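Putative ABC transporter, periplasmic binding protein, amino acid (Neisseria gonorrhoeae, PDB 2YJP) serves as a solute receptor that binds L-cysteine, probably delivering it to an ABC transporter for uptake. Local coordinates at residues L146-D158 against L216-I230. The protein carries 1 engineered substitution. Numbering follows the deposited sequence.
Sequences LGVVSPKNKPITD and LWAWAKENPNFEVAI. With ZN (zinc ion), chain F; EDO (1,2-ethanediol), chain K.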
ATOM      1  N   LEU A 146      -2.744  -8.041  -7.914  1.00 16.35           N
ATOM      2  CA  LEU A 146      -4.100  -7.994  -7.452  1.00 15.47           C
ATOM      3  C   LEU A 146      -4.713  -9.381  -7.297  1.00 15.76           C
ATOM      4  O   LEU A 146      -4.337 -10.361  -7.980  1.00 15.90           O
ATOM      5  CB  LEU A 146      -4.961  -7.136  -8.398  1.00 15.21           C
ATOM      6  CG  LEU A 146      -4.482  -5.663  -8.612  1.00 16.25           C
ATOM      7  CD1 LEU A 146      -5.297  -4.967  -9.714  1.00 13.49           C
ATOM      8  CD2 LEU A 146      -4.461  -4.914  -7.250  1.00 13.78           C
ATOM      9  N   GLY A 147      -5.706  -9.463  -6.415  1.00 15.09           N
ATOM     10  CA  GLY A 147      -6.470 -10.689  -6.238  1.00 14.57           C
ATOM     11  C   GLY A 147      -7.898 -10.337  -5.944  1.00 14.15           C
ATOM     12  O   GLY A 147      -8.257  -9.187  -5.874  1.00 14.45           O
ATOM     13  N   VAL A 148      -8.750 -11.340  -5.840  1.00 15.11           N
ATOM     14  CA  VAL A 148     -10.162 -11.081  -5.504  1.00 14.57           C
ATOM     15  C   VAL A 148     -10.601 -11.970  -4.347  1.00 14.30           C
ATOM     16  O   VAL A 148     -10.350 -13.184  -4.393  1.00 13.08           O
ATOM     17  CB  VAL A 148     -11.071 -11.371  -6.733  1.00 15.57           C
ATOM     18  CG1 VAL A 148     -12.562 -11.117  -6.352  1.00 15.16           C
ATOM     19  CG2 VAL A 148     -10.615 -10.521  -7.894  1.00 13.98           C
ATOM     20  N   VAL A 149     -11.258 -11.375  -3.325  1.00 14.23           N
ATOM     21  CA  VAL A 149     -11.734 -12.165  -2.185  1.00 12.84           C
ATOM     22  C   VAL A 149     -13.269 -12.227  -2.189  1.00 14.50           C
ATOM     23  O   VAL A 149     -13.936 -11.232  -2.591  1.00 12.74           O
ATOM     24  CB  VAL A 149     -11.204 -11.666  -0.853  1.00 13.86           C
ATOM     25  CG1 VAL A 149     -11.817 -10.235  -0.422  1.00 10.56           C
ATOM     26  CG2 VAL A 149     -11.420 -12.726   0.234  1.00 12.13           C
ATOM     27  N   SER A 150     -13.808 -13.404  -1.772  1.00 13.87           N
ATOM     28  CA  SER A 150     -15.243 -13.646  -1.778  1.00 14.15           C
ATOM     29  C   SER A 150     -15.629 -14.645  -0.692  1.00 15.08           C
ATOM     30  O   SER A 150     -14.789 -15.417  -0.204  1.00 14.61           O
ATOM     31  CB  SER A 150     -15.666 -14.188  -3.164  1.00 14.84           C
ATOM     32  OG  SER A 150     -14.916 -15.380  -3.508  1.00 14.17           O
ATOM     33  N   PRO A 151     -16.918 -14.675  -0.312  1.00 16.48           N
ATOM     34  CA  PRO A 151     -17.255 -15.657   0.738  1.00 17.92           C
ATOM     35  C   PRO A 151     -17.022 -17.111   0.272  1.00 19.04           C
ATOM     36  O   PRO A 151     -17.288 -17.423  -0.903  1.00 20.18           O
ATOM     37  CB  PRO A 151     -18.771 -15.391   1.022  1.00 19.09           C
ATOM     38  CG  PRO A 151     -19.283 -14.604  -0.161  1.00 18.67           C
ATOM     39  CD  PRO A 151     -18.071 -13.844  -0.701  1.00 16.79           C
ATOM     40  N   LYS A 152     -16.522 -17.970   1.165  1.00 19.11           N
ATOM     41  CA  LYS A 152     -16.354 -19.404   0.879  1.00 20.06           C
ATOM     42  C   LYS A 152     -17.638 -20.100   0.428  1.00 22.34           C
ATOM     43  O   LYS A 152     -17.578 -21.152  -0.238  1.00 23.72           O
ATOM     44  CB  LYS A 152     -15.781 -20.138   2.095  1.00 19.93           C
ATOM     45  CG  LYS A 152     -14.311 -19.684   2.437  1.00 18.14           C
ATOM     46  CD  LYS A 152     -13.743 -20.524   3.583  1.00 18.11           C
ATOM     47  CE  LYS A 152     -12.343 -20.102   3.805  1.00 17.27           C
ATOM     48  NZ  LYS A 152     -11.793 -20.796   4.949  1.00 16.97           N
ATOM     49  N   ASN A 153     -18.798 -19.563   0.797  1.00 22.68           N
ATOM     50  CA  ASN A 153     -20.036 -20.225   0.398  1.00 26.04           C
ATOM     51  C   ASN A 153     -20.528 -19.821  -0.996  1.00 25.89           C
ATOM     52  O   ASN A 153     -21.454 -20.400  -1.516  1.00 27.98           O
ATOM     53  CB  ASN A 153     -21.129 -20.170   1.489  1.00 26.58           C
ATOM     54  CG  ASN A 153     -21.677 -18.753   1.747  1.00 29.74           C
ATOM     55  OD1 ASN A 153     -21.339 -17.761   1.087  1.00 31.02           O
ATOM     56  ND2 ASN A 153     -22.517 -18.659   2.743  1.00 33.68           N
ATOM     57  N   LYS A 154     -19.857 -18.862  -1.612  1.00 25.00           N
ATOM     58  CA  LYS A 154     -20.209 -18.406  -2.963  1.00 24.87           C
ATOM     59  C   LYS A 154     -18.918 -17.838  -3.597  1.00 22.62           C
ATOM     60  O   LYS A 154     -18.800 -16.614  -3.839  1.00 21.51           O
ATOM     61  CB  LYS A 154     -21.314 -17.329  -2.825  1.00 25.64           C
ATOM     62  CG  LYS A 154     -22.100 -16.934  -4.089  1.00 29.81           C
ATOM     63  CD  LYS A 154     -22.911 -18.098  -4.750  1.00 40.01           C
ATOM     64  CE  LYS A 154     -24.095 -17.606  -5.634  1.00 43.28           C
ATOM     65  NZ  LYS A 154     -24.979 -18.796  -5.969  1.00 48.50           N
ATOM     66  N   PRO A 155     -17.913 -18.698  -3.782  1.00 21.56           N
ATOM     67  CA  PRO A 155     -16.616 -18.155  -4.235  1.00 20.09           C
ATOM     68  C   PRO A 155     -16.710 -17.550  -5.646  1.00 20.02           C
ATOM     69  O   PRO A 155     -17.422 -18.093  -6.533  1.00 20.99           O
ATOM     70  CB  PRO A 155     -15.691 -19.393  -4.259  1.00 20.56           C
ATOM     71  CG  PRO A 155     -16.667 -20.658  -4.189  1.00 22.05           C
ATOM     72  CD  PRO A 155     -17.961 -20.175  -3.670  1.00 22.64           C
ATOM     73  N   ILE A 156     -15.997 -16.465  -5.871  1.00 17.32           N
ATOM     74  CA  ILE A 156     -15.909 -15.942  -7.195  1.00 17.02           C
ATOM     75  C   ILE A 156     -14.505 -16.256  -7.764  1.00 17.38           C
ATOM     76  O   ILE A 156     -13.455 -15.850  -7.165  1.00 16.18           O
ATOM     77  CB  ILE A 156     -16.113 -14.426  -7.132  1.00 17.15           C
ATOM     78  CG1 ILE A 156     -17.502 -14.082  -6.571  1.00 16.90           C
ATOM     79  CG2 ILE A 156     -15.831 -13.762  -8.515  1.00 16.86           C
ATOM     80  CD1 ILE A 156     -18.743 -14.609  -7.453  1.00 17.27           C
ATOM     81  N   THR A 157     -14.496 -16.918  -8.921  1.00 17.79           N
ATOM     82  CA  THR A 157     -13.262 -17.364  -9.584  1.00 18.25           C
ATOM     83  C   THR A 157     -13.215 -16.847 -11.001  1.00 20.12           C
ATOM     84  O   THR A 157     -12.178 -16.903 -11.643  1.00 21.51           O
ATOM     85  CB  THR A 157     -13.127 -18.908  -9.613  1.00 19.70           C
ATOM     86  OG1 THR A 157     -14.316 -19.503 -10.197  1.00 19.63           O
ATOM     87  CG2 THR A 157     -12.883 -19.504  -8.161  1.00 18.79           C
ATOM     88  N   ASP A 158     -14.334 -16.385 -11.559  1.00 20.88           N
ATOM     89  CA  ASP A 158     -14.203 -15.803 -12.880  1.00 22.06           C
ATOM     90  C   ASP A 158     -15.095 -14.554 -13.094  1.00 22.51           C
ATOM     91  O   ASP A 158     -16.059 -14.328 -12.350  1.00 21.87           O
ATOM     92  CB  ASP A 158     -14.415 -16.867 -13.945  1.00 22.57           C
ATOM     93  CG  ASP A 158     -15.860 -17.275 -14.050  1.00 26.10           C
ATOM     94  OD1 ASP A 158     -16.756 -16.557 -13.961  1.00 26.61           O
ATOM     95  OD2 ASP A 158     -16.324 -18.314 -14.265  1.00 29.02           O
ATOM     96  N   LEU A 216      -5.262  -9.040   0.823  1.00 16.07           N
ATOM     97  CA  LEU A 216      -6.406  -9.977   0.908  1.00 16.47           C
ATOM     98  C   LEU A 216      -6.049 -11.265   1.662  1.00 17.39           C
ATOM     99  O   LEU A 216      -6.857 -11.780   2.435  1.00 17.93           O
ATOM    100  CB  LEU A 216      -6.910 -10.329  -0.488  1.00 15.51           C
ATOM    101  CG  LEU A 216      -7.452  -9.207  -1.388  1.00 15.87           C
ATOM    102  CD1 LEU A 216      -8.094  -9.854  -2.651  1.00 13.58           C
ATOM    103  CD2 LEU A 216      -8.452  -8.327  -0.647  1.00 13.15           C
ATOM    104  N   TRP A 217      -4.822 -11.774   1.461  1.00 17.74           N
ATOM    105  CA  TRP A 217      -4.376 -12.912   2.249  1.00 18.22           C
ATOM    106  C   TRP A 217      -4.361 -12.561   3.763  1.00 17.99           C
ATOM    107  O   TRP A 217      -4.742 -13.387   4.584  1.00 17.69           O
ATOM    108  CB  TRP A 217      -3.003 -13.422   1.809  1.00 18.23           C
ATOM    109  CG  TRP A 217      -2.953 -13.916   0.336  1.00 20.93           C
ATOM    110  CD1 TRP A 217      -3.930 -14.620  -0.350  1.00 21.50           C
ATOM    111  CD2 TRP A 217      -1.837 -13.811  -0.571  1.00 21.14           C
ATOM    112  NE1 TRP A 217      -3.500 -14.920  -1.624  1.00 21.23           N
ATOM    113  CE2 TRP A 217      -2.236 -14.423  -1.803  1.00 23.06           C
ATOM    114  CE3 TRP A 217      -0.579 -13.227  -0.486  1.00 21.59           C
ATOM    115  CZ2 TRP A 217      -1.380 -14.486  -2.944  1.00 21.70           C
ATOM    116  CZ3 TRP A 217       0.276 -13.285  -1.632  1.00 24.14           C
ATOM    117  CH2 TRP A 217      -0.137 -13.909  -2.837  1.00 22.54           C
ATOM    118  N   ALA A 218      -3.948 -11.344   4.098  1.00 16.89           N
ATOM    119  CA  ALA A 218      -3.770 -10.965   5.525  1.00 17.24           C
ATOM    120  C   ALA A 218      -5.135 -10.773   6.175  1.00 17.33           C
ATOM    121  O   ALA A 218      -5.364 -11.166   7.347  1.00 17.63           O
ATOM    122  CB  ALA A 218      -2.946  -9.674   5.652  1.00 15.96           C
ATOM    123  N   TRP A 219      -6.044 -10.177   5.399  1.00 16.27           N
ATOM    124  CA  TRP A 219      -7.392  -9.988   5.863  1.00 15.97           C
ATOM    125  C   TRP A 219      -8.135 -11.343   6.022  1.00 17.01           C
ATOM    126  O   TRP A 219      -8.800 -11.559   7.023  1.00 18.09           O
ATOM    127  CB  TRP A 219      -8.135  -9.037   4.935  1.00 14.51           C
ATOM    128  CG  TRP A 219      -9.506  -8.721   5.432  1.00 16.15           C
ATOM    129  CD1 TRP A 219      -9.835  -7.808   6.381  1.00 17.02           C
ATOM    130  CD2 TRP A 219     -10.725  -9.350   5.032  1.00 13.66           C
ATOM    131  NE1 TRP A 219     -11.212  -7.793   6.572  1.00 18.43           N
ATOM    132  CE2 TRP A 219     -11.776  -8.737   5.752  1.00 16.52           C
ATOM    133  CE3 TRP A 219     -11.042 -10.330   4.084  1.00 15.24           C
ATOM    134  CZ2 TRP A 219     -13.138  -9.123   5.599  1.00 14.65           C
ATOM    135  CZ3 TRP A 219     -12.404 -10.668   3.888  1.00 14.35           C
ATOM    136  CH2 TRP A 219     -13.421 -10.083   4.670  1.00 14.16           C
ATOM    137  N   ALA A 220      -8.037 -12.238   5.039  1.00 17.08           N
ATOM    138  CA  ALA A 220      -8.786 -13.510   5.046  1.00 17.23           C
ATOM    139  C   ALA A 220      -8.348 -14.435   6.186  1.00 17.90           C
ATOM    140  O   ALA A 220      -9.145 -15.225   6.744  1.00 19.11           O
ATOM    141  CB  ALA A 220      -8.626 -14.240   3.648  1.00 16.75           C
ATOM    142  N   LYS A 221      -7.082 -14.286   6.577  1.00 17.73           N
ATOM    143  CA  LYS A 221      -6.523 -14.985   7.709  1.00 18.19           C
ATOM    144  C   LYS A 221      -7.360 -14.715   8.999  1.00 18.91           C
ATOM    145  O   LYS A 221      -7.546 -15.621   9.830  1.00 19.73           O
ATOM    146  CB  LYS A 221      -5.042 -14.552   7.892  1.00 17.95           C
ATOM    147  CG  LYS A 221      -4.294 -15.454   8.917  1.00 21.73           C
ATOM    148  CD  LYS A 221      -2.953 -14.895   9.371  1.00 21.57           C
ATOM    149  CE  LYS A 221      -2.279 -15.862  10.323  1.00 24.02           C
ATOM    150  NZ  LYS A 221      -0.870 -15.440  10.713  1.00 26.33           N
ATOM    151  N   GLU A 222      -7.806 -13.469   9.182  1.00 16.81           N
ATOM    152  CA  GLU A 222      -8.576 -13.122  10.347  1.00 17.62           C
ATOM    153  C   GLU A 222     -10.065 -13.168  10.045  1.00 17.26           C
ATOM    154  O   GLU A 222     -10.841 -12.955  10.934  1.00 17.85           O
ATOM    155  CB  GLU A 222      -8.185 -11.708  10.915  1.00 18.68           C
ATOM    156  CG  GLU A 222      -6.690 -11.555  11.252  1.00 19.41           C
ATOM    157  CD  GLU A 222      -6.164 -12.527  12.310  1.00 22.69           C
ATOM    158  OE1 GLU A 222      -6.889 -13.135  13.118  1.00 24.20           O
ATOM    159  OE2 GLU A 222      -4.956 -12.692  12.348  1.00 31.04           O
ATOM    160  N   ASN A 223     -10.454 -13.421   8.798  1.00 17.25           N
ATOM    161  CA  ASN A 223     -11.862 -13.540   8.406  1.00 17.99           C
ATOM    162  C   ASN A 223     -12.130 -14.800   7.614  1.00 17.61           C
ATOM    163  O   ASN A 223     -12.321 -14.739   6.400  1.00 16.28           O
ATOM    164  CB  ASN A 223     -12.267 -12.319   7.590  1.00 17.91           C
ATOM    165  CG  ASN A 223     -12.192 -11.039   8.421  1.00 20.84           C
ATOM    166  OD1 ASN A 223     -13.198 -10.576   9.018  1.00 22.31           O
ATOM    167  ND2 ASN A 223     -10.990 -10.466   8.485  1.00 18.75           N
ATOM    168  N   PRO A 224     -12.159 -15.953   8.311  1.00 18.05           N
ATOM    169  CA  PRO A 224     -12.098 -17.232   7.615  1.00 17.32           C
ATOM    170  C   PRO A 224     -13.385 -17.682   6.904  1.00 17.79           C
ATOM    171  O   PRO A 224     -13.385 -18.714   6.302  1.00 17.22           O
ATOM    172  CB  PRO A 224     -11.646 -18.203   8.709  1.00 17.50           C
ATOM    173  CG  PRO A 224     -12.279 -17.604   9.975  1.00 19.92           C
ATOM    174  CD  PRO A 224     -12.144 -16.113   9.782  1.00 18.93           C
ATOM    175  N   ASN A 225     -14.454 -16.890   6.914  1.00 18.53           N
ATOM    176  CA  ASN A 225     -15.579 -17.204   6.027  1.00 19.15           C
ATOM    177  C   ASN A 225     -15.357 -16.689   4.604  1.00 19.21           C
ATOM    178  O   ASN A 225     -16.207 -16.866   3.694  1.00 20.59           O
ATOM    179  CB  ASN A 225     -16.899 -16.695   6.628  1.00 19.67           C
ATOM    180  CG  ASN A 225     -17.392 -17.575   7.788  1.00 21.77           C
ATOM    181  OD1 ASN A 225     -16.987 -18.725   7.940  1.00 23.00           O
ATOM    182  ND2 ASN A 225     -18.280 -17.050   8.572  1.00 20.80           N
ATOM    183  N   PHE A 226     -14.201 -16.047   4.405  1.00 17.90           N
ATOM    184  CA  PHE A 226     -13.774 -15.581   3.108  1.00 17.95           C
ATOM    185  C   PHE A 226     -12.531 -16.288   2.607  1.00 18.04           C
ATOM    186  O   PHE A 226     -11.687 -16.733   3.416  1.00 18.10           O
ATOM    187  CB  PHE A 226     -13.595 -14.075   3.155  1.00 17.00           C
ATOM    188  CG  PHE A 226     -14.888 -13.365   3.477  1.00 18.54           C
ATOM    189  CD1 PHE A 226     -15.774 -13.021   2.446  1.00 16.01           C
ATOM    190  CD2 PHE A 226     -15.245 -13.138   4.810  1.00 17.72           C
ATOM    191  CE1 PHE A 226     -17.014 -12.415   2.733  1.00 20.45           C
ATOM    192  CE2 PHE A 226     -16.487 -12.537   5.142  1.00 20.85           C
ATOM    193  CZ  PHE A 226     -17.394 -12.154   4.093  1.00 19.30           C
ATOM    194  N   GLU A 227     -12.442 -16.435   1.288  1.00 17.32           N
ATOM    195  CA  GLU A 227     -11.201 -16.925   0.693  1.00 18.12           C
ATOM    196  C   GLU A 227     -10.776 -16.067  -0.484  1.00 17.04           C
ATOM    197  O   GLU A 227     -11.625 -15.463  -1.202  1.00 15.78           O
ATOM    198  CB  GLU A 227     -11.309 -18.407   0.279  1.00 19.54           C
ATOM    199  CG  GLU A 227     -12.304 -18.724  -0.830  1.00 23.38           C
ATOM    200  CD  GLU A 227     -12.446 -20.217  -1.098  1.00 31.26           C
ATOM    201  OE1 GLU A 227     -11.995 -21.067  -0.309  1.00 37.40           O
ATOM    202  OE2 GLU A 227     -13.053 -20.624  -2.079  1.00 34.56           O
ATOM    203  N   VAL A 228      -9.459 -16.011  -0.682  1.00 16.81           N
ATOM    204  CA  VAL A 228      -8.931 -15.320  -1.860  1.00 15.28           C
ATOM    205  C   VAL A 228      -8.960 -16.314  -3.052  1.00 16.40           C
ATOM    206  O   VAL A 228      -7.967 -16.946  -3.405  1.00 17.98           O
ATOM    207  CB  VAL A 228      -7.593 -14.678  -1.566  1.00 15.58           C
ATOM    208  CG1 VAL A 228      -7.218 -13.757  -2.747  1.00 14.92           C
ATOM    209  CG2 VAL A 228      -7.633 -13.889  -0.170  1.00 10.89           C
ATOM    210  N   ALA A 229     -10.135 -16.461  -3.641  1.00 15.36           N
ATOM    211  CA  ALA A 229     -10.372 -17.502  -4.669  1.00 16.35           C
ATOM    212  C   ALA A 229      -9.834 -17.156  -6.042  1.00 16.67           C
ATOM    213  O   ALA A 229      -9.693 -18.051  -6.871  1.00 19.01           O
ATOM    214  CB  ALA A 229     -11.826 -17.868  -4.746  1.00 14.83           C
ATOM    215  N   ILE A 230      -9.560 -15.877  -6.273  1.00 16.05           N
ATOM    216  CA  ILE A 230      -8.637 -15.438  -7.347  1.00 16.93           C
ATOM    217  C   ILE A 230      -7.361 -14.841  -6.748  1.00 16.55           C
ATOM    218  O   ILE A 230      -7.421 -13.687  -6.322  1.00 16.34           O
ATOM    219  CB  ILE A 230      -9.312 -14.358  -8.281  1.00 17.07           C
ATOM    220  CG1 ILE A 230     -10.619 -14.913  -8.835  1.00 17.99           C
ATOM    221  CG2 ILE A 230      -8.358 -13.961  -9.431  1.00 17.36           C
ATOM    222  CD1 ILE A 230     -11.473 -13.898  -9.570  1.00 17.42           C
TER
HETATM  223 ZN    ZN F1271      -5.186 -14.052  14.251  1.00 25.45          ZN
HETATM  224  C1  EDO K1276     -20.712 -12.099   8.141  1.00 40.47           C
HETATM  225  O1  EDO K1276     -20.340 -11.839   6.752  1.00 41.60           O
HETATM  226  C2  EDO K1276     -20.548 -13.595   8.424  1.00 39.06           C
HETATM  227  O2  EDO K1276     -19.536 -14.232   7.610  1.00 28.47           O
HETATM  228  O   HOH W   1     -15.180 -21.785  -1.065  1.00 35.67           O
HETATM  229  O   HOH W   2     -18.899 -18.134   3.722  1.00 21.30           O
HETATM  230  O   HOH W   3      -3.072 -14.271  13.909  1.00 19.78           O
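Lys-152 lies along the turn and strand of 224-227 from its backbone outward. Its N donates to Asn-225 O at 2.8 Å, its CB and CG pass that same oxygen, and CG also runs beside the carboxylate of Glu-227. Stretched out beyond CG (chi2 -175°), the chain then carries CD and CE past Pro-224 O, CE also nearing Phe-226 O, until NZ makes a weak 2.9 Å bond to Pro-224 O. A water donates to Lys-152 O and, weakly, to Glu-227 OE2.

Behind this end the strands pair antiparallel: Ser-150 and Glu-227 exchange two nearly straight bonds, the one from Glu-227 N to Ser-150 O being 3.0 Å. Further along, Val-148 N donates to Ile-230 O at 2.7 Å, and their side chains stand side by side with CB atoms 3.8 Å apart. Between these two pairs the register slips by one residue, so Val-148 stands opposite both Ala-229 and Ile-230: a classic beta bulge.

On the helix side, Val-149 splits its branches: CG1 meets Leu-216 CD2 at 3.9 Å, while CG2 presses on Glu-227 O at 3.1 Å and reaches Phe-226 CB and the edge of the Trp-219 ring. Leu-201 of helix 194-202 adds to this apolar layer, where helix 213-222 packs against the mixed sheet of an alpha/beta lobe, as in family 3 periplasmic solute-binding proteins.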